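Local structure of aminoacyl-histidine dipeptidase (Vibrio alginolyticus, 3MRU) at residues G190-D195 against A392-S397; T348-G353 against C366-L371. The protein probably hydrolyses dipeptides, including aminoacyl-histidine dipeptides such as carnosine, as a zinc-dependent metallopeptidase of the M20C family. All coordinates share one frame; numbering follows the deposited sequence.

Contact 1. Residues G190-D195 against A392-S397; sequences GAMTFD and AQIEFS
A392 sets its methyl group over one face of the F194 ring. A392 CB stands 3.7 Å from the ring centroid and 21° off the ring normal, a CH-pi contact. The methyl sits off-centre, nearest F194 CE2. F194 starts off away from 392-397, but its ring comes back to A392. The same ring meets F324 of helix 318-330 edge-to-face. At the far end of the pair, the F396 ring comes obliquely against G190, with F396 CD2 3.6 Å from G190 CA. F396 CG lies beside its own backbone N (chi1 -66°), and this turns the ring back toward the glycine.

The rings mark the two ends of an antiparallel strand pair. Strand 393-400 lies along one edge of strand 181-199. Strand 361-370 pairs with the other edge, through backbone bonds of M192 with V364 and F194 with V362. This sheet lies away from the zinc site, and helix 373-389 packs on its M192, I394 and F396 side. M192 and I394 form a non-hydrogen-bonded pair. Their side chains cross obliquely, with M192 CB 3.5 Å from I394 CG2. Both also touch A387 of that helix. T193 and Q393 form a hydrogen-bonded pair. T193 N bonds Q393 O at 2.7 Å. Q393 N returns a bond to T193 O at 2.9 Å. T193 OG1 adds a weak bond to Q393 O. The A191-E395 pair is looser. E395 N reaches A191 O at 3.3 Å, and the return bond from A191 N to E395 O is weak. A191, T193, Q393 and E395 direct their side chains to the sheet face turned away from helix 373-389.

Contact 2. Residues T348-G353 against C366-L371; sequences TSLNVG and CLIRSL
T348 OG1 donates a hydrogen bond to S370 OG, 3.2 Å away, at one end of this pair. T348 OG1 lies beside its own backbone N (chi1 -47°). S370 OG points opposite its backbone N (chi1 -180°), and the two oxygens meet across the strands. S370 OG is also within hydrogen-bonding distance of I372 O and E347 O, which its single proton must share or choose between. The T348 methyl, CG2, packs 3.7 Å from S370 CB.

On the same face, L350 and I368 lie side by side and point the same way. L350 CB is 3.9 Å from I368 CG1, and L350 CD1 also borders that carbon. I368 continues onto R376 and V379 of helix 373-389, while L350 touches M336. Farther along, V352 CG2 packs 4.1 Å from C366 CB. The C366 sulfur lies loosely near L350 CD1.

On the other face, S349 OG packs 3.7 Å from R369 CB and is bonded to H433. The R369 chain is extended from CG to NE. It carries the guanidinium away from 348-353, and NE bonds S220 OG. L367 CD2 lies over one face of that guanidinium, offset toward its rim.

S349 and R369 form a hydrogen-bonded pair. S349 N bonds R369 O at 2.9 Å. R369 N bonds S349 O at 2.7 Å. At N351 and L367, L367 N bonds N351 O at 3.1 Å, while the return bond is weak. The contact is buried throughout and consists of the two antiparallel arms of the beta hairpin formed by strands 346-358 and 361-370.

Overall arrangement
From the N terminus, the chain first enters strand 181-199, which carries 190-195. After a long run of helices and strands it reaches strand 346-358. There 348-353 begins contact 2, and the hairpin soon returns through 366-371 to close a short loop. Helix 373-389 follows, and 392-397 then comes back to 190-195. Contact 1 thus closes a much longer loop, and contact 2 is nested inside it. Strand 361-370 lies beside strand 181-199 in the sheet, and a probable hydrogen bond from G190 N to C366 O (2.7 Å) joins the contacts. Together they place strands 346-358, 361-370, 181-199 and 393-400 in succession, with helix 373-389 packed against both contacts.

Contact 1. Residues G190-D195 against A392-S397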
ATOM      1  N   GLY A 190      -0.503  -5.036  14.373  1.00 68.23           N
ATOM      2  CA  GLY A 190      -0.778  -5.643  15.683  1.00 67.36           C
ATOM      3  C   GLY A 190       0.258  -6.682  16.089  1.00 66.91           C
ATOM      4  O   GLY A 190       0.917  -7.297  15.242  1.00 67.34           O
ATOM      5  N   ALA A 191       0.419  -6.868  17.393  1.00 67.46           N
ATOM      6  CA  ALA A 191       1.377  -7.831  17.912  1.00 66.71           C
ATOM      7  C   ALA A 191       0.896  -8.527  19.194  1.00 66.51           C
ATOM      8  O   ALA A 191       0.865  -7.929  20.269  1.00 66.45           O
ATOM      9  CB  ALA A 191       2.673  -7.104  18.142  1.00 47.33           C
ATOM     10  N   MET A 192       0.520  -9.793  19.065  1.00 61.95           N
ATOM     11  CA  MET A 192       0.095 -10.572  20.199  1.00 62.30           C
ATOM     12  C   MET A 192       1.265 -11.362  20.747  1.00 62.79           C
ATOM     13  O   MET A 192       1.857 -12.181  20.043  1.00 62.98           O
ATOM     14  CB  MET A 192      -1.017 -11.506  19.796  1.00 59.84           C
ATOM     15  CG  MET A 192      -1.840 -11.932  20.958  1.00 59.92           C
ATOM     16  SD  MET A 192      -3.175 -12.980  20.416  1.00 61.30           S
ATOM     17  CE  MET A 192      -4.387 -11.808  19.807  1.00 59.22           C
ATOM     18  N   THR A 193       1.592 -11.121  22.013  1.00 46.31           N
ATOM     19  CA  THR A 193       2.791 -11.680  22.598  1.00 46.79           C
ATOM     20  C   THR A 193       2.417 -12.527  23.778  1.00 47.03           C
ATOM     21  O   THR A 193       1.484 -12.203  24.515  1.00 46.17           O
ATOM     22  CB  THR A 193       3.769 -10.584  23.074  1.00 69.55           C
ATOM     23  OG1 THR A 193       3.357  -9.298  22.576  1.00 69.38           O
ATOM     24  CG2 THR A 193       5.198 -10.911  22.612  1.00 69.53           C
ATOM     25  N   PHE A 194       3.169 -13.608  23.949  1.00 60.77           N
ATOM     26  CA  PHE A 194       2.902 -14.612  24.982  1.00 62.64           C
ATOM     27  C   PHE A 194       4.096 -14.764  25.911  1.00 64.67           C
ATOM     28  O   PHE A 194       5.245 -14.857  25.455  1.00 65.14           O
ATOM     29  CB  PHE A 194       2.557 -15.973  24.349  1.00 62.16           C
ATOM     30  CG  PHE A 194       1.245 -15.977  23.625  1.00 60.30           C
ATOM     31  CD1 PHE A 194       1.161 -15.529  22.305  1.00 58.30           C
ATOM     32  CD2 PHE A 194       0.096 -16.403  24.263  1.00 58.53           C
ATOM     33  CE1 PHE A 194      -0.032 -15.493  21.647  1.00 57.63           C
ATOM     34  CE2 PHE A 194      -1.115 -16.386  23.601  1.00 59.35           C
ATOM     35  CZ  PHE A 194      -1.180 -15.921  22.298  1.00 59.57           C
ATOM     36  N   ASP A 195       3.838 -14.777  27.214  1.00 76.34           N
ATOM     37  CA  ASP A 195       4.936 -14.957  28.138  1.00 78.69           C
ATOM     38  C   ASP A 195       5.022 -16.397  28.628  1.00 79.69           C
ATOM     39  O   ASP A 195       4.410 -16.772  29.649  1.00 79.86           O
ATOM     40  CB  ASP A 195       4.901 -13.915  29.251  1.00101.26           C
ATOM     41  CG  ASP A 195       5.704 -12.670  28.896  1.00103.90           C
ATOM     42  OD1 ASP A 195       6.849 -12.813  28.382  1.00106.81           O
ATOM     43  OD2 ASP A 195       5.193 -11.549  29.122  1.00106.39           O
ATOM     44  N   ALA A 392      -2.617 -13.080  26.970  1.00 53.07           N
ATOM     45  CA  ALA A 392      -1.514 -12.555  26.168  1.00 53.47           C
ATOM     46  C   ALA A 392      -1.648 -11.046  26.020  1.00 54.08           C
ATOM     47  O   ALA A 392      -2.662 -10.468  26.410  1.00 54.03           O
ATOM     48  CB  ALA A 392      -1.519 -13.209  24.824  1.00 42.60           C
ATOM     49  N   GLN A 393      -0.634 -10.408  25.443  1.00 67.70           N
ATOM     50  CA  GLN A 393      -0.661  -8.961  25.260  1.00 68.78           C
ATOM     51  C   GLN A 393      -0.651  -8.576  23.783  1.00 67.87           C
ATOM     52  O   GLN A 393       0.070  -9.177  22.999  1.00 67.90           O
ATOM     53  CB  GLN A 393       0.539  -8.357  25.979  1.00102.28           C
ATOM     54  CG  GLN A 393       0.454  -6.855  26.258  1.00104.60           C
ATOM     55  CD  GLN A 393       1.811  -6.293  26.750  1.00105.85           C
ATOM     56  OE1 GLN A 393       2.189  -6.474  27.928  1.00109.84           O
ATOM     57  NE2 GLN A 393       2.555  -5.623  25.839  1.00108.04           N
ATOM     58  N   ILE A 394      -1.463  -7.595  23.401  1.00 52.31           N
ATOM     59  CA  ILE A 394      -1.324  -6.977  22.079  1.00 52.42           C
ATOM     60  C   ILE A 394      -1.079  -5.495  22.150  1.00 52.03           C
ATOM     61  O   ILE A 394      -1.689  -4.807  22.954  1.00 52.12           O
ATOM     62  CB  ILE A 394      -2.539  -7.143  21.158  1.00 71.29           C
ATOM     63  CG1 ILE A 394      -3.837  -6.737  21.850  1.00 72.28           C
ATOM     64  CG2 ILE A 394      -2.637  -8.542  20.606  1.00 72.78           C
ATOM     65  CD1 ILE A 394      -5.015  -6.471  20.912  1.00 78.79           C
ATOM     66  N   GLU A 395      -0.189  -5.024  21.284  1.00 50.53           N
ATOM     67  CA  GLU A 395       0.101  -3.614  21.127  1.00 50.66           C
ATOM     68  C   GLU A 395      -0.202  -3.262  19.693  1.00 49.81           C
ATOM     69  O   GLU A 395       0.098  -4.031  18.770  1.00 49.53           O
ATOM     70  CB  GLU A 395       1.579  -3.290  21.347  1.00 85.78           C
ATOM     71  CG  GLU A 395       2.278  -3.842  22.568  1.00 87.28           C
ATOM     72  CD  GLU A 395       3.770  -3.442  22.599  1.00 88.51           C
ATOM     73  OE1 GLU A 395       4.444  -3.467  21.522  1.00 90.93           O
ATOM     74  OE2 GLU A 395       4.268  -3.092  23.706  1.00 92.31           O
ATOM     75  N   PHE A 396      -0.769  -2.077  19.510  1.00 63.46           N
ATOM     76  CA  PHE A 396      -1.021  -1.528  18.184  1.00 62.85           C
ATOM     77  C   PHE A 396      -0.135  -0.319  17.896  1.00 62.64           C
ATOM     78  O   PHE A 396       0.293   0.398  18.817  1.00 62.99           O
ATOM     79  CB  PHE A 396      -2.503  -1.185  18.021  1.00 54.21           C
ATOM     80  CG  PHE A 396      -3.405  -2.397  18.050  1.00 54.61           C
ATOM     81  CD1 PHE A 396      -4.367  -2.542  19.038  1.00 55.24           C
ATOM     82  CD2 PHE A 396      -3.276  -3.405  17.095  1.00 53.68           C
ATOM     83  CE1 PHE A 396      -5.192  -3.654  19.058  1.00 54.06           C
ATOM     84  CE2 PHE A 396      -4.089  -4.512  17.127  1.00 52.21           C
ATOM     85  CZ  PHE A 396      -5.042  -4.635  18.113  1.00 53.07           C
ATOM     86  N   SER A 397       0.142  -0.116  16.613  1.00 58.52           N
ATOM     87  CA  SER A 397       0.995   0.947  16.160  1.00 58.15           C
ATOM     88  C   SER A 397       0.944   0.937  14.660  1.00 58.08           C
ATOM     89  O   SER A 397       0.289   0.083  14.078  1.00 58.19           O
ATOM     90  CB  SER A 397       2.406   0.654  16.590  1.00 66.88           C
ATOM     91  OG  SER A 397       2.647  -0.699  16.320  1.00 67.79           O
TER

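Contact 2. Residues T348-G353 against C366-L371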
ATOM      1  N   THR A 348     -12.916  -4.880   4.896  1.00 66.57           N
ATOM      2  CA  THR A 348     -12.017  -5.077   6.035  1.00 65.29           C
ATOM      3  C   THR A 348     -11.307  -6.423   5.942  1.00 64.52           C
ATOM      4  O   THR A 348     -11.875  -7.384   5.431  1.00 64.54           O
ATOM      5  CB  THR A 348     -12.744  -4.973   7.415  1.00 55.16           C
ATOM      6  OG1 THR A 348     -13.597  -3.826   7.467  1.00 54.00           O
ATOM      7  CG2 THR A 348     -11.730  -4.840   8.524  1.00 55.18           C
ATOM      8  N   SER A 349     -10.067  -6.488   6.425  1.00 54.88           N
ATOM      9  CA  SER A 349      -9.335  -7.736   6.424  1.00 54.49           C
ATOM     10  C   SER A 349      -8.160  -7.675   7.365  1.00 54.40           C
ATOM     11  O   SER A 349      -7.786  -6.599   7.837  1.00 54.55           O
ATOM     12  CB  SER A 349      -8.809  -8.049   5.040  1.00 57.86           C
ATOM     13  OG  SER A 349      -7.740  -7.173   4.740  1.00 58.47           O
ATOM     14  N   LEU A 350      -7.586  -8.842   7.629  1.00 52.54           N
ATOM     15  CA  LEU A 350      -6.376  -8.943   8.404  1.00 52.83           C
ATOM     16  C   LEU A 350      -5.577 -10.189   8.024  1.00 53.51           C
ATOM     17  O   LEU A 350      -6.116 -11.179   7.530  1.00 53.23           O
ATOM     18  CB  LEU A 350      -6.674  -8.920   9.905  1.00 55.68           C
ATOM     19  CG  LEU A 350      -6.909 -10.187  10.715  1.00 54.63           C
ATOM     20  CD1 LEU A 350      -6.546  -9.915  12.143  1.00 53.72           C
ATOM     21  CD2 LEU A 350      -8.348 -10.549  10.594  1.00 55.29           C
ATOM     22  N   ASN A 351      -4.278 -10.120   8.259  1.00 55.97           N
ATOM     23  CA  ASN A 351      -3.396 -11.175   7.867  1.00 57.02           C
ATOM     24  C   ASN A 351      -2.535 -11.492   9.064  1.00 57.34           C
ATOM     25  O   ASN A 351      -1.793 -10.632   9.505  1.00 57.88           O
ATOM     26  CB  ASN A 351      -2.541 -10.699   6.692  1.00 65.04           C
ATOM     27  CG  ASN A 351      -1.432 -11.685   6.302  1.00 67.30           C
ATOM     28  OD1 ASN A 351      -0.551 -11.341   5.524  1.00 69.00           O
ATOM     29  ND2 ASN A 351      -1.473 -12.904   6.836  1.00 70.88           N
ATOM     30  N   VAL A 352      -2.670 -12.696   9.617  1.00 58.04           N
ATOM     31  CA  VAL A 352      -1.721 -13.194  10.602  1.00 58.08           C
ATOM     32  C   VAL A 352      -0.500 -13.656   9.807  1.00 58.69           C
ATOM     33  O   VAL A 352      -0.411 -14.824   9.367  1.00 58.63           O
ATOM     34  CB  VAL A 352      -2.307 -14.342  11.457  1.00 52.77           C
ATOM     35  CG1 VAL A 352      -1.199 -15.062  12.211  1.00 51.09           C
ATOM     36  CG2 VAL A 352      -3.355 -13.793  12.418  1.00 51.99           C
ATOM     37  N   GLY A 353       0.426 -12.713   9.629  1.00 60.62           N
ATOM     38  CA  GLY A 353       1.556 -12.855   8.712  1.00 61.19           C
ATOM     39  C   GLY A 353       2.861 -13.440   9.250  1.00 61.56           C
ATOM     40  O   GLY A 353       3.593 -14.085   8.497  1.00 61.70           O
ATOM     41  N   CYS A 366       0.546  -9.350  13.007  1.00 66.61           N
ATOM     42  CA  CYS A 366      -0.516  -9.258  12.026  1.00 66.68           C
ATOM     43  C   CYS A 366      -0.869  -7.819  11.655  1.00 65.60           C
ATOM     44  O   CYS A 366      -0.485  -6.865  12.336  1.00 65.23           O
ATOM     45  CB  CYS A 366      -1.760 -10.013  12.517  1.00 72.50           C
ATOM     46  SG  CYS A 366      -2.683  -9.126  13.786  1.00 77.71           S
ATOM     47  N   LEU A 367      -1.614  -7.672  10.566  1.00 63.75           N
ATOM     48  CA  LEU A 367      -1.851  -6.357  10.008  1.00 63.26           C
ATOM     49  C   LEU A 367      -3.284  -6.211   9.515  1.00 63.11           C
ATOM     50  O   LEU A 367      -3.694  -6.862   8.554  1.00 63.62           O
ATOM     51  CB  LEU A 367      -0.841  -6.070   8.888  1.00 41.85           C
ATOM     52  CG  LEU A 367      -1.040  -4.833   8.008  1.00 41.40           C
ATOM     53  CD1 LEU A 367      -0.921  -3.567   8.813  1.00 42.13           C
ATOM     54  CD2 LEU A 367      -0.022  -4.820   6.907  1.00 41.80           C
ATOM     55  N   ILE A 368      -4.044  -5.354  10.183  1.00 73.59           N
ATOM     56  CA  ILE A 368      -5.433  -5.165   9.830  1.00 73.00           C
ATOM     57  C   ILE A 368      -5.506  -4.069   8.799  1.00 73.66           C
ATOM     58  O   ILE A 368      -4.866  -3.011   8.953  1.00 74.47           O
ATOM     59  CB  ILE A 368      -6.286  -4.778  11.057  1.00 44.54           C
ATOM     60  CG1 ILE A 368      -6.100  -5.809  12.168  1.00 43.32           C
ATOM     61  CG2 ILE A 368      -7.735  -4.651  10.672  1.00 42.48           C
ATOM     62  CD1 ILE A 368      -6.581  -5.364  13.549  1.00 83.64           C
ATOM     63  N   ARG A 369      -6.280  -4.322   7.748  1.00 55.45           N
ATOM     64  CA  ARG A 369      -6.565  -3.329   6.726  1.00 55.10           C
ATOM     65  C   ARG A 369      -8.051  -3.067   6.692  1.00 55.66           C
ATOM     66  O   ARG A 369      -8.850  -3.956   7.018  1.00 55.72           O
ATOM     67  CB  ARG A 369      -6.169  -3.860   5.384  1.00 56.36           C
ATOM     68  CG  ARG A 369      -4.733  -4.009   5.212  1.00 56.76           C
ATOM     69  CD  ARG A 369      -4.524  -4.671   3.892  1.00 58.87           C
ATOM     70  NE  ARG A 369      -3.121  -4.961   3.636  1.00 60.76           N
ATOM     71  CZ  ARG A 369      -2.182  -4.036   3.519  1.00 61.39           C
ATOM     72  NH1 ARG A 369      -2.491  -2.753   3.672  1.00 63.13           N
ATOM     73  NH2 ARG A 369      -0.933  -4.398   3.288  1.00 61.32           N
ATOM     74  N   SER A 370      -8.418  -1.853   6.283  1.00 53.45           N
ATOM     75  CA  SER A 370      -9.814  -1.476   6.137  1.00 54.08           C
ATOM     76  C   SER A 370      -9.980  -0.145   5.403  1.00 54.59           C
ATOM     77  O   SER A 370      -9.124   0.733   5.495  1.00 54.16           O
ATOM     78  CB  SER A 370     -10.521  -1.505   7.490  1.00 60.81           C
ATOM     79  OG  SER A 370     -11.871  -1.138   7.305  1.00 60.97           O
ATOM     80  N   LEU A 371     -11.118  -0.005   4.716  1.00 55.14           N
ATOM     81  CA  LEU A 371     -11.493   1.234   4.048  1.00 56.09           C
ATOM     82  C   LEU A 371     -12.224   2.056   5.088  1.00 57.49           C
ATOM     83  O   LEU A 371     -11.905   3.228   5.294  1.00 57.30           O
ATOM     84  CB  LEU A 371     -12.406   0.992   2.857  1.00 50.47           C
ATOM     85  CG  LEU A 371     -12.154  -0.191   1.926  1.00 49.97           C
ATOM     86  CD1 LEU A 371     -13.280  -0.277   0.926  1.00 49.63           C
ATOM     87  CD2 LEU A 371     -10.843  -0.040   1.195  1.00 51.52           C
TER